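Local coordinates for citrate lyase, subunit 1 (Methanosaeta concilii, PDB 6HXI), which probably catalyses the ATP-driven conversion of citrate and coenzyme A into acetyl-CoA and oxaloacetate, at residues C[248-251]-C[252-255]. Sequence-based numbering, arbitrary orientation.
Sequences ELFI and KEID. With NA (sodium ion), chain N.
Ile254 lays its CD1 methyl over one face of the Phe250 ring, one helical turn earlier in helix 246-256. In this CH-pi contact Ile254 CD1 stands 3.8 Å from the Phe250 ring centroid, 20° off the normal. The broad flat ring of Phe250 suits the place by offering a face to a methyl; with CG anti to the backbone N (chi1 169°) it swings along the next turn. Ile254 CD1 also meets Ile251 CD1 at 3.9 Å. Phe250, Ile251 and Ile254 together form the packed side, which Thr320 and Tyr317 of helix 311-325 and Leu262 and Leu264 of strand 261-266 extend. Without the ring, as with an alanine here, the Ile254 methyl would probably lose its aromatic cover and a gap would open toward helix 311-325. The other side is looser: Leu249 and Lys252 are exposed, and the lysine rests its aliphatic part on the backbone, Lys252 CG lying 3.4 Å from Glu248 O. At its margin the Glu253 carboxylate turns its charge to Lys257 in a salt bridge. Backbone i to i+4 bonds join the turns; the one from Asp255 N to Ile251 O, at 2.9 Å, is nearly straight (168°). Asp255 O coordinates the sodium ion at 2.4 Å, with Thr258 O and Ala260 O. Apolar packing thus holds the helix flank, and its last turn offers a carbonyl oxygen to the cation, whose charge probably complements the negative end of the helix dipole.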
ATOM      1  N   GLU C 248      -5.901 -39.286  41.961  1.00 59.69           N
ATOM      2  CA  GLU C 248      -5.831 -38.151  42.881  1.00 59.73           C
ATOM      3  C   GLU C 248      -4.682 -37.210  42.531  1.00 66.67           C
ATOM      4  O   GLU C 248      -4.848 -35.993  42.595  1.00 64.52           O
ATOM      5  CB  GLU C 248      -5.673 -38.625  44.325  1.00 61.70           C
ATOM      6  CG  GLU C 248      -6.957 -39.140  44.933  1.00 72.16           C
ATOM      7  CD  GLU C 248      -6.868 -39.440  46.412  1.00 83.21           C
ATOM      8  OE1 GLU C 248      -6.125 -38.733  47.129  1.00 83.32           O
ATOM      9  OE2 GLU C 248      -7.592 -40.352  46.864  1.00 72.33           O
ATOM     10  N   LEU C 249      -3.520 -37.782  42.168  1.00 66.49           N
ATOM     11  CA  LEU C 249      -2.328 -37.025  41.792  1.00 66.68           C
ATOM     12  C   LEU C 249      -2.500 -36.343  40.435  1.00 67.29           C
ATOM     13  O   LEU C 249      -1.926 -35.273  40.220  1.00 67.16           O
ATOM     14  CB  LEU C 249      -1.063 -37.910  41.865  1.00 69.13           C
ATOM     15  CG  LEU C 249      -0.661 -38.315  43.306  1.00 76.17           C
ATOM     16  CD1 LEU C 249      -0.017 -39.687  43.356  1.00 78.72           C
ATOM     17  CD2 LEU C 249       0.234 -37.249  43.968  1.00 80.13           C
ATOM     18  N   PHE C 250      -3.338 -36.930  39.548  1.00 61.16           N
ATOM     19  CA  PHE C 250      -3.682 -36.371  38.239  1.00 58.91           C
ATOM     20  C   PHE C 250      -4.545 -35.118  38.419  1.00 59.25           C
ATOM     21  O   PHE C 250      -4.351 -34.139  37.700  1.00 60.68           O
ATOM     22  CB  PHE C 250      -4.413 -37.419  37.371  1.00 61.50           C
ATOM     23  CG  PHE C 250      -5.045 -36.879  36.110  1.00 62.55           C
ATOM     24  CD1 PHE C 250      -4.263 -36.345  35.093  1.00 66.36           C
ATOM     25  CD2 PHE C 250      -6.422 -36.884  35.947  1.00 64.57           C
ATOM     26  CE1 PHE C 250      -4.852 -35.821  33.935  1.00 67.57           C
ATOM     27  CE2 PHE C 250      -7.009 -36.381  34.778  1.00 67.70           C
ATOM     28  CZ  PHE C 250      -6.221 -35.851  33.779  1.00 66.08           C
ATOM     29  N   ILE C 251      -5.491 -35.152  39.391  1.00 52.09           N
ATOM     30  CA  ILE C 251      -6.407 -34.056  39.718  1.00 50.31           C
ATOM     31  C   ILE C 251      -5.622 -32.903  40.368  1.00 53.68           C
ATOM     32  O   ILE C 251      -5.825 -31.734  40.001  1.00 54.17           O
ATOM     33  CB  ILE C 251      -7.635 -34.564  40.536  1.00 53.06           C
ATOM     34  CG1 ILE C 251      -8.507 -35.568  39.715  1.00 55.03           C
ATOM     35  CG2 ILE C 251      -8.488 -33.433  41.094  1.00 53.12           C
ATOM     36  CD1 ILE C 251      -8.975 -35.120  38.282  1.00 65.98           C
ATOM     37  N   LYS C 252      -4.684 -33.251  41.276  1.00 48.41           N
ATOM     38  CA  LYS C 252      -3.770 -32.338  41.964  1.00 47.14           C
ATOM     39  C   LYS C 252      -2.896 -31.622  40.947  1.00 51.74           C
ATOM     40  O   LYS C 252      -2.597 -30.441  41.116  1.00 51.19           O
ATOM     41  CB  LYS C 252      -2.897 -33.094  42.984  1.00 49.34           C
ATOM     42  CG  LYS C 252      -3.621 -33.375  44.298  1.00 60.59           C
ATOM     43  CD  LYS C 252      -2.677 -33.911  45.366  1.00 73.71           C
ATOM     44  CE  LYS C 252      -3.362 -34.180  46.691  1.00 87.65           C
ATOM     45  NZ  LYS C 252      -3.592 -32.935  47.478  1.00 97.60           N
ATOM     46  N   GLU C 253      -2.537 -32.333  39.860  1.00 50.33           N
ATOM     47  CA  GLU C 253      -1.730 -31.818  38.754  1.00 50.40           C
ATOM     48  C   GLU C 253      -2.523 -30.758  37.934  1.00 52.78           C
ATOM     49  O   GLU C 253      -1.950 -29.737  37.549  1.00 50.62           O
ATOM     50  CB  GLU C 253      -1.219 -32.991  37.895  1.00 53.16           C
ATOM     51  CG  GLU C 253      -0.208 -32.630  36.820  1.00 69.47           C
ATOM     52  CD  GLU C 253      -0.801 -32.410  35.438  1.00116.54           C
ATOM     53  OE1 GLU C 253      -1.497 -33.325  34.937  1.00123.99           O
ATOM     54  OE2 GLU C 253      -0.554 -31.331  34.849  1.00120.45           O
ATOM     55  N   ILE C 254      -3.831 -30.984  37.705  1.00 51.24           N
ATOM     56  CA  ILE C 254      -4.705 -30.026  37.010  1.00 50.96           C
ATOM     57  C   ILE C 254      -4.879 -28.784  37.897  1.00 55.93           C
ATOM     58  O   ILE C 254      -4.700 -27.664  37.425  1.00 57.65           O
ATOM     59  CB  ILE C 254      -6.067 -30.670  36.610  1.00 54.06           C
ATOM     60  CG1 ILE C 254      -5.864 -31.849  35.640  1.00 55.49           C
ATOM     61  CG2 ILE C 254      -7.059 -29.633  36.035  1.00 53.62           C
ATOM     62  CD1 ILE C 254      -6.895 -32.911  35.797  1.00 69.52           C
ATOM     63  N   ASP C 255      -5.161 -28.996  39.186  1.00 52.71           N
ATOM     64  CA  ASP C 255      -5.349 -27.960  40.209  1.00 52.08           C
ATOM     65  C   ASP C 255      -4.162 -26.975  40.344  1.00 55.41           C
ATOM     66  O   ASP C 255      -4.371 -25.839  40.771  1.00 54.20           O
ATOM     67  CB  ASP C 255      -5.638 -28.640  41.575  1.00 53.62           C
ATOM     68  CG  ASP C 255      -5.978 -27.698  42.713  1.00 64.98           C
ATOM     69  OD1 ASP C 255      -7.038 -27.048  42.650  1.00 65.61           O
ATOM     70  OD2 ASP C 255      -5.188 -27.615  43.668  1.00 76.48           O
TER
HETATM   71 NA    NA N 502      -5.702 -24.289  41.947  1.00 41.27          NA